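Local coordinates for M152 protein (Murid herpesvirus 1, PDB 4G59) that probably helps the virus evade immunity as an MHC class I-like membrane glycoprotein that binds host RAE-1 ligands of NKG2D, at residues H37-E42 / A72-Q77; S45-I50 / F59-V64; S65-E70 / Q165-S170. All blocks are in the same frame, centred on the assembly; numbering follows the deposited sequence.

Contact 1 (H37-E42 / A72-Q77); sequences HSINLE and AFFVEQ
The rings of His37 and Phe74 lie nearly parallel, planes 27° apart, but are slid past each other, so that each presses one face on the other's CB. His37 CB sits 3.5 Å from the centroid of the Phe74 ring, almost on its normal, and Phe74 CB answers over the centre of the imidazole at 3.7 Å from its centroid. Both CG atoms lie anti to their own carbonyl carbons (chi1 -56° in His37, -72° in Phe74), which brings each ring over the partner's CB. These are two reciprocal CH-pi contacts rather than a full stack; the closest atoms are His37 ND1 and Phe74 CD1 at 3.2 Å. At the far edge of the phenyl ring, near its plane, Ile39 CG1 meets Phe74 CZ at 3.7 Å and Ser38 O lies 3.9 Å from the same CZ. The pair lies where helix 68-89 packs on strand 34-40 in the helix-on-sheet platform of an MHC class I-like domain, the axes of the two short segments 10.0 Å apart at closest approach. Both nitrogens of the buried imidazole are hydrogen-bonded, ND1 with Ser27 of the neighbouring strand 22-31 and NE2 with Glu78, which fixes the ring's rotation against Phe74.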
loop_
_atom_site.group_PDB
_atom_site.type_symbol
_atom_site.label_atom_id
_atom_site.label_comp_id
_atom_site.label_asym_id
_atom_site.label_seq_id
_atom_site.Cartn_x
_atom_site.Cartn_y
_atom_site.Cartn_z
ATOM N N HIS B 37 -6.446 8.255 7.530
ATOM C CA HIS B 37 -6.007 8.103 8.916
ATOM C C HIS B 37 -6.105 6.627 9.340
ATOM O O HIS B 37 -6.988 5.889 8.884
ATOM C CB HIS B 37 -6.860 8.970 9.861
ATOM C CG HIS B 37 -6.891 10.429 9.508
ATOM N ND1 HIS B 37 -5.800 11.264 9.668
ATOM C CD2 HIS B 37 -7.899 11.213 9.052
ATOM C CE1 HIS B 37 -6.135 12.491 9.312
ATOM N NE2 HIS B 37 -7.401 12.487 8.930
ATOM N N SER B 38 -5.198 6.199 10.214
ATOM C CA SER B 38 -5.222 4.823 10.699
ATOM C C SER B 38 -4.535 4.701 12.042
ATOM O O SER B 38 -3.560 5.411 12.327
ATOM C CB SER B 38 -4.511 3.891 9.733
ATOM O OG SER B 38 -3.143 4.239 9.703
ATOM N N ILE B 39 -5.050 3.800 12.874
ATOM C CA ILE B 39 -4.368 3.456 14.124
ATOM C C ILE B 39 -4.015 1.967 14.116
ATOM O O ILE B 39 -4.798 1.138 13.620
ATOM C CB ILE B 39 -5.258 3.717 15.329
ATOM C CG1 ILE B 39 -5.751 5.159 15.328
ATOM C CG2 ILE B 39 -4.518 3.383 16.612
ATOM C CD1 ILE B 39 -7.017 5.347 16.134
ATOM N N ASN B 40 -2.847 1.625 14.664
ATOM C CA ASN B 40 -2.515 0.225 14.868
ATOM C C ASN B 40 -1.689 0.053 16.132
ATOM O O ASN B 40 -1.185 1.032 16.690
ATOM C CB ASN B 40 -1.812 -0.371 13.633
ATOM C CG ASN B 40 -0.442 0.243 13.385
ATOM O OD1 ASN B 40 0.580 -0.257 13.893
ATOM N ND2 ASN B 40 -0.401 1.326 12.586
ATOM N N LEU B 41 -1.581 -1.184 16.600
ATOM C CA LEU B 41 -0.788 -1.513 17.779
ATOM C C LEU B 41 0.468 -2.165 17.249
ATOM O O LEU B 41 0.519 -2.446 16.062
ATOM C CB LEU B 41 -1.576 -2.455 18.695
ATOM C CG LEU B 41 -2.771 -1.762 19.335
ATOM C CD1 LEU B 41 -3.538 -2.710 20.246
ATOM C CD2 LEU B 41 -2.271 -0.565 20.140
ATOM N N GLU B 42 1.464 -2.404 18.095
ATOM C CA GLU B 42 2.780 -2.803 17.610
ATOM C C GLU B 42 2.803 -4.124 16.819
ATOM O O GLU B 42 3.554 -4.254 15.853
ATOM C CB GLU B 42 3.804 -2.833 18.747
ATOM C CG GLU B 42 5.243 -2.929 18.263
ATOM C CD GLU B 42 6.229 -3.082 19.399
ATOM O OE1 GLU B 42 5.805 -3.013 20.572
ATOM O OE2 GLU B 42 7.431 -3.269 19.124
ATOM N N ALA B 72 -10.622 13.499 17.414
ATOM C CA ALA B 72 -10.157 14.861 17.630
ATOM C C ALA B 72 -8.676 15.011 17.250
ATOM O O ALA B 72 -8.282 16.043 16.732
ATOM C CB ALA B 72 -10.415 15.318 19.068
ATOM N N PHE B 73 -7.863 13.989 17.498
ATOM C CA PHE B 73 -6.446 14.036 17.130
ATOM C C PHE B 73 -6.287 14.146 15.613
ATOM O O PHE B 73 -5.485 14.946 15.104
ATOM C CB PHE B 73 -5.715 12.789 17.662
ATOM C CG PHE B 73 -4.233 12.735 17.310
ATOM C CD1 PHE B 73 -3.295 13.420 18.066
ATOM C CD2 PHE B 73 -3.784 11.982 16.227
ATOM C CE1 PHE B 73 -1.927 13.371 17.742
ATOM C CE2 PHE B 73 -2.405 11.922 15.902
ATOM C CZ PHE B 73 -1.492 12.613 16.662
ATOM N N PHE B 74 -7.070 13.349 14.894
ATOM C CA PHE B 74 -7.012 13.338 13.439
ATOM C C PHE B 74 -7.572 14.612 12.847
ATOM O O PHE B 74 -7.083 15.081 11.813
ATOM C CB PHE B 74 -7.766 12.141 12.861
ATOM C CG PHE B 74 -7.067 10.831 13.064
ATOM C CD1 PHE B 74 -5.701 10.711 12.823
ATOM C CD2 PHE B 74 -7.783 9.709 13.492
ATOM C CE1 PHE B 74 -5.050 9.495 13.006
ATOM C CE2 PHE B 74 -7.148 8.484 13.669
ATOM C CZ PHE B 74 -5.780 8.382 13.437
ATOM N N VAL B 75 -8.617 15.151 13.479
ATOM C CA VAL B 75 -9.134 16.466 13.092
ATOM C C VAL B 75 -8.028 17.503 13.223
ATOM O O VAL B 75 -7.876 18.365 12.353
ATOM C CB VAL B 75 -10.406 16.856 13.882
ATOM C CG1 VAL B 75 -10.663 18.361 13.807
ATOM C CG2 VAL B 75 -11.595 16.091 13.336
ATOM N N GLU B 76 -7.225 17.385 14.278
ATOM C CA GLU B 76 -6.088 18.286 14.447
ATOM C C GLU B 76 -5.058 18.085 13.351
ATOM O O GLU B 76 -4.550 19.063 12.809
ATOM C CB GLU B 76 -5.440 18.137 15.824
ATOM C CG GLU B 76 -4.090 18.863 15.989
ATOM C CD GLU B 76 -4.162 20.388 15.796
ATOM O OE1 GLU B 76 -5.280 20.944 15.764
ATOM O OE2 GLU B 76 -3.093 21.032 15.674
ATOM N N GLN B 77 -4.752 16.828 13.011
ATOM C CA GLN B 77 -3.761 16.574 11.959
ATOM C C GLN B 77 -4.221 17.168 10.634
ATOM O O GLN B 77 -3.407 17.643 9.858
ATOM C CB GLN B 77 -3.453 15.078 11.779
ATOM C CG GLN B 77 -2.912 14.359 13.014
ATOM C CD GLN B 77 -1.744 15.064 13.684
ATOM O OE1 GLN B 77 -0.737 15.393 13.050
ATOM N NE2 GLN B 77 -1.868 15.275 14.988
#

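Contact 2 (S45-I50 / F59-V64); sequences SDIFRI and FPWMNV. With NAG (2-acetamido-2-deoxy-beta-D-glucopyranose), chain E.
Two consecutive backbone carbonyls face one aromatic edge: Asp46 O lies 3.6 Å from Phe59 CE2, in the ring plane, and Ile47 O is 3.6 Å from Phe59 CD2. The second carbonyl is also approached by a thioether, Met62 SD standing 3.4 Å from Ile47 O. The same sulfur packs 3.6 Å from Ile47 CG2, the two side chains crossing at about a right angle. Beyond it, the Trp61 side chain crosses that of Ile47 at about a right angle, bringing CH2 4.0 Å from Ile47 CG2, while one face of the indole rests against Phe59 CB. A classic beta bulge sets both Ile47 and Phe48 opposite Ile39 of strand 34-40, and beside it the loop from strand 56-57 to helix 68-89 folds back through a type I turn, closed by Met62 N on Phe59 O. A bend at the last torsion of Met62 (chi3 67°) turns CE toward Phe48 CB, and Phe48 CE1 reaches Val64 CG2 at 4.0 Å. Within 45-50, NE and NH2 of Arg49 both donate to the single oxygen Asp46 OD2 in a salt bridge, NE at 2.9 Å, and NH1 pairs with Glu51. Asn63 carries an N-linked glycan, ND2 bonded to C1 of the sugar.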
loop_
_atom_site.group_PDB
_atom_site.type_symbol
_atom_site.label_atom_id
_atom_site.label_comp_id
_atom_site.label_asym_id
_atom_site.label_seq_id
_atom_site.Cartn_x
_atom_site.Cartn_y
_atom_site.Cartn_z
ATOM N N SER B 45 -2.298 -5.208 12.506
ATOM C CA SER B 45 -2.481 -4.450 11.265
ATOM C C SER B 45 -3.419 -3.305 11.646
ATOM O O SER B 45 -3.624 -3.074 12.840
ATOM C CB SER B 45 -3.093 -5.344 10.198
ATOM O OG SER B 45 -4.286 -5.923 10.678
ATOM N N ASP B 46 -3.999 -2.572 10.704
ATOM C CA ASP B 46 -4.824 -1.446 11.158
ATOM C C ASP B 46 -6.081 -1.906 11.870
ATOM O O ASP B 46 -6.833 -2.767 11.371
ATOM C CB ASP B 46 -5.210 -0.478 10.039
ATOM C CG ASP B 46 -4.033 0.032 9.263
ATOM O OD1 ASP B 46 -2.910 0.101 9.809
ATOM O OD2 ASP B 46 -4.254 0.367 8.079
ATOM N N ILE B 47 -6.294 -1.347 13.054
ATOM C CA ILE B 47 -7.518 -1.606 13.814
ATOM C C ILE B 47 -8.591 -0.554 13.462
ATOM O O ILE B 47 -9.799 -0.854 13.365
ATOM C CB ILE B 47 -7.224 -1.615 15.316
ATOM C CG1 ILE B 47 -6.222 -2.732 15.638
ATOM C CG2 ILE B 47 -8.489 -1.792 16.128
ATOM C CD1 ILE B 47 -5.552 -2.592 17.035
ATOM N N PHE B 48 -8.140 0.682 13.257
ATOM C CA PHE B 48 -9.040 1.731 12.800
ATOM C C PHE B 48 -8.447 2.419 11.588
ATOM O O PHE B 48 -7.240 2.722 11.558
ATOM C CB PHE B 48 -9.290 2.740 13.904
ATOM C CG PHE B 48 -10.207 3.851 13.499
ATOM C CD1 PHE B 48 -11.581 3.635 13.406
ATOM C CD2 PHE B 48 -9.707 5.121 13.218
ATOM C CE1 PHE B 48 -12.445 4.667 13.033
ATOM C CE2 PHE B 48 -10.558 6.145 12.842
ATOM C CZ PHE B 48 -11.930 5.915 12.751
ATOM N N ARG B 49 -9.284 2.654 10.580
ATOM C CA ARG B 49 -8.818 3.337 9.383
ATOM C C ARG B 49 -9.914 4.149 8.724
ATOM O O ARG B 49 -11.068 3.696 8.580
ATOM C CB ARG B 49 -8.198 2.365 8.363
ATOM C CG ARG B 49 -7.533 3.087 7.176
ATOM C CD ARG B 49 -7.343 2.180 5.963
ATOM N NE ARG B 49 -6.342 1.118 6.136
ATOM C CZ ARG B 49 -6.121 0.139 5.248
ATOM N NH1 ARG B 49 -6.840 0.065 4.120
ATOM N NH2 ARG B 49 -5.186 -0.783 5.490
ATOM N N ILE B 50 -9.541 5.355 8.322
ATOM C CA ILE B 50 -10.404 6.191 7.511
ATOM C C ILE B 50 -9.720 6.367 6.176
ATOM O O ILE B 50 -8.643 6.987 6.112
ATOM C CB ILE B 50 -10.586 7.594 8.114
ATOM C CG1 ILE B 50 -10.909 7.506 9.605
ATOM C CG2 ILE B 50 -11.665 8.351 7.349
ATOM C CD1 ILE B 50 -11.112 8.838 10.281
ATOM N N PHE B 59 -13.675 -2.751 13.255
ATOM C CA PHE B 59 -14.191 -4.069 13.553
ATOM C C PHE B 59 -15.483 -3.959 14.355
ATOM O O PHE B 59 -15.672 -2.980 15.076
ATOM C CB PHE B 59 -13.095 -4.907 14.220
ATOM C CG PHE B 59 -11.931 -5.172 13.295
ATOM C CD1 PHE B 59 -11.888 -6.336 12.534
ATOM C CD2 PHE B 59 -10.930 -4.224 13.124
ATOM C CE1 PHE B 59 -10.846 -6.564 11.653
ATOM C CE2 PHE B 59 -9.891 -4.440 12.237
ATOM C CZ PHE B 59 -9.844 -5.604 11.503
ATOM N N PRO B 60 -16.389 -4.942 14.197
ATOM C CA PRO B 60 -17.754 -4.843 14.736
ATOM C C PRO B 60 -17.799 -4.749 16.257
ATOM O O PRO B 60 -18.819 -4.306 16.800
ATOM C CB PRO B 60 -18.430 -6.143 14.250
ATOM C CG PRO B 60 -17.294 -7.089 13.928
ATOM C CD PRO B 60 -16.175 -6.190 13.442
ATOM N N TRP B 61 -16.721 -5.162 16.923
ATOM C CA TRP B 61 -16.610 -5.023 18.371
ATOM C C TRP B 61 -16.105 -3.651 18.802
ATOM O O TRP B 61 -15.872 -3.436 20.001
ATOM C CB TRP B 61 -15.689 -6.099 18.978
ATOM C CG TRP B 61 -14.479 -6.423 18.150
ATOM C CD1 TRP B 61 -14.367 -7.435 17.249
ATOM C CD2 TRP B 61 -13.212 -5.739 18.148
ATOM N NE1 TRP B 61 -13.115 -7.428 16.681
ATOM C CE2 TRP B 61 -12.384 -6.400 17.216
ATOM C CE3 TRP B 61 -12.701 -4.636 18.837
ATOM C CZ2 TRP B 61 -11.060 -5.991 16.953
ATOM C CZ3 TRP B 61 -11.368 -4.223 18.569
ATOM C CH2 TRP B 61 -10.575 -4.905 17.634
ATOM N N MET B 62 -15.896 -2.734 17.854
ATOM C CA MET B 62 -15.511 -1.363 18.214
ATOM C C MET B 62 -16.705 -0.431 18.062
ATOM O O MET B 62 -17.390 -0.442 17.033
ATOM C CB MET B 62 -14.406 -0.820 17.307
ATOM C CG MET B 62 -13.065 -1.506 17.384
ATOM S SD MET B 62 -11.977 -0.963 16.034
ATOM C CE MET B 62 -11.753 0.757 16.554
ATOM N N ASN B 63 -16.898 0.435 19.047
ATOM C CA ASN B 63 -17.869 1.496 18.907
ATOM C C ASN B 63 -17.077 2.709 18.441
ATOM O O ASN B 63 -16.307 3.292 19.205
ATOM C CB ASN B 63 -18.556 1.784 20.241
ATOM C CG ASN B 63 -19.594 2.885 20.135
ATOM O OD1 ASN B 63 -19.825 3.435 19.058
ATOM N ND2 ASN B 63 -20.225 3.211 21.257
ATOM N N VAL B 64 -17.268 3.083 17.181
ATOM C CA VAL B 64 -16.557 4.220 16.590
ATOM C C VAL B 64 -16.938 5.559 17.238
ATOM O O VAL B 64 -16.080 6.429 17.451
ATOM C CB VAL B 64 -16.738 4.257 15.046
ATOM C CG1 VAL B 64 -18.217 4.169 14.672
ATOM C CG2 VAL B 64 -16.092 5.497 14.445
HETATM C C1 NAG E . -21.258 4.091 21.299
HETATM C C2 NAG E . -21.713 5.543 21.383
HETATM C C3 NAG E . -23.120 5.598 21.958
HETATM C C4 NAG E . -24.013 4.739 21.082
HETATM C C5 NAG E . -23.451 3.324 21.070
HETATM C C6 NAG E . -24.343 2.385 20.267
HETATM C C7 NAG E . -21.167 6.821 23.375
HETATM C C8 NAG E . -20.122 7.589 24.129
HETATM N N2 NAG E . -20.796 6.306 22.206
HETATM O O3 NAG E . -23.587 6.927 21.951
HETATM O O4 NAG E . -25.323 4.728 21.601
HETATM O O5 NAG E . -22.165 3.366 20.492
HETATM O O6 NAG E . -23.779 1.093 20.260
HETATM O O7 NAG E . -22.298 6.687 23.840
#

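Contact 3 (S65-E70 / Q165-S170); sequences SELAQE and QKRWTS. With NAG (2-acetamido-2-deoxy-beta-D-glucopyranose), chain E.
Arg167 NH2 is held by two acceptors of the opposite helix. Gln69 OE1 accepts a hydrogen bond from it at 2.6 Å, lying at the edge of the guanidinium and close to its plane. Glu70 OE2 makes a salt bridge to the same NH2, also 2.6 Å, but comes in obliquely, with its carboxylate standing steeply (75°) to the guanidinium. The other oxygen of this buried carboxylate is gripped as well: Trp168 NE1 donates to Glu70 OE1 over 2.8 Å in a fairly straight bond (161°), with the acceptor in the indole plane and the carboxylate met on its syn side, somewhat out of its own plane. One glutamate thus joins two neighbouring residues of helix 161-178. The arginine's positive charge would probably favour the ionised form of Glu70. A bend at chi2 of Glu70 swings the carboxylate toward both donors. The Arg167 side chain starts with CG anti to the backbone N (chi1 169°) and bends at chi3, which sets one guanidinium face over Leu67 CA and Glu66 O; that carbonyl is near NH1, but the angle is too poor for a hydrogen bond.

Further out, Leu67 CD1 lies loosely alongside Arg167 CD, 4.4 Å away, and Ile39 from the sheet packs on both Glu70 and Trp168. At the solvent side Glu66 OE1 takes a hydrogen bond from Asn63 ND2, and the glycan there lies along Ser65, whose CB is 3.5 Å from the sugar C2. Leu67 is the N-cap of helix 68-89; Gln69 and Glu70 lie in its first turn, and the network ties that turn to the middle of helix 161-178. Two helices facing each other across a beta sheet are the hallmark of the MHC class I-like platform; here side chains of the two helices bond to each other directly.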
loop_
_atom_site.group_PDB
_atom_site.type_symbol
_atom_site.label_atom_id
_atom_site.label_comp_id
_atom_site.label_asym_id
_atom_site.label_seq_id
_atom_site.Cartn_x
_atom_site.Cartn_y
_atom_site.Cartn_z
ATOM N N SER B 65 -18.215 5.711 17.586
ATOM C CA SER B 65 -18.668 6.905 18.291
ATOM C C SER B 65 -17.890 7.178 19.592
ATOM O O SER B 65 -17.729 8.330 19.996
ATOM C CB SER B 65 -20.176 6.834 18.543
ATOM O OG SER B 65 -20.898 7.109 17.354
ATOM N N GLU B 66 -17.384 6.118 20.220
ATOM C CA GLU B 66 -16.615 6.221 21.458
ATOM C C GLU B 66 -15.167 6.629 21.217
ATOM O O GLU B 66 -14.370 6.672 22.151
ATOM C CB GLU B 66 -16.648 4.888 22.213
ATOM C CG GLU B 66 -17.436 4.910 23.511
ATOM C CD GLU B 66 -17.703 3.520 24.058
ATOM O OE1 GLU B 66 -18.295 2.696 23.329
ATOM O OE2 GLU B 66 -17.319 3.256 25.217
ATOM N N LEU B 67 -14.820 6.918 19.967
ATOM C CA LEU B 67 -13.437 7.250 19.622
ATOM C C LEU B 67 -13.269 8.772 19.497
ATOM O O LEU B 67 -12.680 9.275 18.533
ATOM C CB LEU B 67 -13.012 6.535 18.334
ATOM C CG LEU B 67 -12.519 5.077 18.376
ATOM C CD1 LEU B 67 -13.487 4.160 19.074
ATOM C CD2 LEU B 67 -12.258 4.543 16.977
ATOM N N ALA B 68 -13.784 9.495 20.491
ATOM C CA ALA B 68 -13.768 10.960 20.502
ATOM C C ALA B 68 -12.367 11.569 20.468
ATOM O O ALA B 68 -12.098 12.482 19.690
ATOM C CB ALA B 68 -14.550 11.489 21.710
ATOM N N GLN B 69 -11.487 11.082 21.331
ATOM C CA GLN B 69 -10.147 11.651 21.461
ATOM C C GLN B 69 -9.322 11.442 20.193
ATOM O O GLN B 69 -8.752 12.396 19.656
ATOM C CB GLN B 69 -9.429 11.070 22.680
ATOM C CG GLN B 69 -10.038 11.438 24.023
ATOM C CD GLN B 69 -11.390 10.799 24.273
ATOM O OE1 GLN B 69 -11.678 9.698 23.788
ATOM N NE2 GLN B 69 -12.234 11.488 25.031
ATOM N N GLU B 70 -9.275 10.204 19.705
ATOM C CA GLU B 70 -8.534 9.914 18.479
ATOM C C GLU B 70 -9.095 10.665 17.273
ATOM O O GLU B 70 -8.325 11.229 16.488
ATOM C CB GLU B 70 -8.396 8.401 18.210
ATOM C CG GLU B 70 -9.546 7.534 18.677
ATOM C CD GLU B 70 -9.429 7.069 20.120
ATOM O OE1 GLU B 70 -8.393 6.498 20.497
ATOM O OE2 GLU B 70 -10.402 7.248 20.874
ATOM N N GLN B 165 -5.022 4.282 27.110
ATOM C CA GLN B 165 -4.403 3.031 27.524
ATOM C C GLN B 165 -5.489 2.001 27.822
ATOM O O GLN B 165 -5.383 0.841 27.429
ATOM C CB GLN B 165 -3.522 3.242 28.757
ATOM C CG GLN B 165 -3.031 1.952 29.399
ATOM C CD GLN B 165 -1.827 1.355 28.689
ATOM O OE1 GLN B 165 -1.143 2.018 27.893
ATOM N NE2 GLN B 165 -1.556 0.093 28.978
ATOM N N LYS B 166 -6.554 2.429 28.487
ATOM C CA LYS B 166 -7.612 1.493 28.833
ATOM C C LYS B 166 -8.333 1.015 27.577
ATOM O O LYS B 166 -8.527 -0.192 27.380
ATOM C CB LYS B 166 -8.609 2.131 29.788
ATOM C CG LYS B 166 -9.576 1.147 30.385
ATOM C CD LYS B 166 -10.688 1.861 31.118
ATOM C CE LYS B 166 -11.560 0.889 31.882
ATOM N NZ LYS B 166 -12.986 1.305 31.825
ATOM N N ARG B 167 -8.717 1.959 26.723
ATOM C CA ARG B 167 -9.502 1.617 25.548
ATOM C C ARG B 167 -8.712 0.730 24.588
ATOM O O ARG B 167 -9.249 -0.256 24.059
ATOM C CB ARG B 167 -10.030 2.868 24.840
ATOM C CG ARG B 167 -10.616 2.576 23.480
ATOM C CD ARG B 167 -11.613 3.617 23.021
ATOM N NE ARG B 167 -11.028 4.949 22.964
ATOM C CZ ARG B 167 -11.590 6.028 23.491
ATOM N NH1 ARG B 167 -12.756 5.920 24.108
ATOM N NH2 ARG B 167 -10.986 7.205 23.401
ATOM N N TRP B 168 -7.436 1.051 24.382
ATOM C CA TRP B 168 -6.646 0.275 23.428
ATOM C C TRP B 168 -6.147 -1.056 23.995
ATOM O O TRP B 168 -5.912 -2.000 23.246
ATOM C CB TRP B 168 -5.550 1.135 22.783
ATOM C CG TRP B 168 -6.187 2.135 21.880
ATOM C CD1 TRP B 168 -6.566 3.406 22.199
ATOM C CD2 TRP B 168 -6.605 1.919 20.527
ATOM N NE1 TRP B 168 -7.174 4.002 21.121
ATOM C CE2 TRP B 168 -7.209 3.112 20.080
ATOM C CE3 TRP B 168 -6.516 0.838 19.649
ATOM C CZ2 TRP B 168 -7.736 3.246 18.788
ATOM C CZ3 TRP B 168 -7.033 0.974 18.361
ATOM C CH2 TRP B 168 -7.640 2.166 17.946
ATOM N N THR B 169 -6.013 -1.142 25.317
ATOM C CA THR B 169 -5.696 -2.427 25.948
ATOM C C THR B 169 -6.879 -3.367 25.766
ATOM O O THR B 169 -6.712 -4.541 25.458
ATOM C CB THR B 169 -5.340 -2.262 27.430
ATOM O OG1 THR B 169 -4.091 -1.562 27.532
ATOM C CG2 THR B 169 -5.244 -3.629 28.125
ATOM N N SER B 170 -8.077 -2.824 25.915
ATOM C CA SER B 170 -9.319 -3.560 25.696
ATOM C C SER B 170 -9.448 -4.043 24.240
ATOM O O SER B 170 -9.893 -5.169 23.971
ATOM C CB SER B 170 -10.490 -2.664 26.100
ATOM O OG SER B 170 -11.697 -3.091 25.505
HETATM C C1 NAG E . -21.258 4.091 21.299
HETATM C C2 NAG E . -21.713 5.543 21.383
HETATM C C3 NAG E . -23.120 5.598 21.958
HETATM C C4 NAG E . -24.013 4.739 21.082
HETATM C C5 NAG E . -23.451 3.324 21.070
HETATM C C6 NAG E . -24.343 2.385 20.267
HETATM C C7 NAG E . -21.167 6.821 23.375
HETATM C C8 NAG E . -20.122 7.589 24.129
HETATM N N2 NAG E . -20.796 6.306 22.206
HETATM O O3 NAG E . -23.587 6.927 21.951
HETATM O O4 NAG E . -25.323 4.728 21.601
HETATM O O5 NAG E . -22.165 3.366 20.492
HETATM O O6 NAG E . -23.779 1.093 20.260
HETATM O O7 NAG E . -22.298 6.687 23.840
#

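In the fold
The three contacts lie side by side in the MHC class I-like platform, their centres 11 to 12 Å apart. Contacts 1 and 2 share the sheet: strands 34-40 and 48-50 are neighbours, with Ile39 N 2.8 Å from Phe48 O, and contact 2 is nested inside the loop that contact 1 closes. Contacts 1 and 3 both use helix 68-89, and Ile39 CD1 reaches Trp168 CZ2 at 3.5 Å. Contact 2 joins contact 3 through Phe48 CD1 and Leu67 CD2, 3.7 Å apart, and through Ile47 CG2, 3.8 Å from Trp168 CZ3. The glycan on Asn63 is attached in contact 2 and lies against Ser65 and Glu66 at the beginning of segment 65-70.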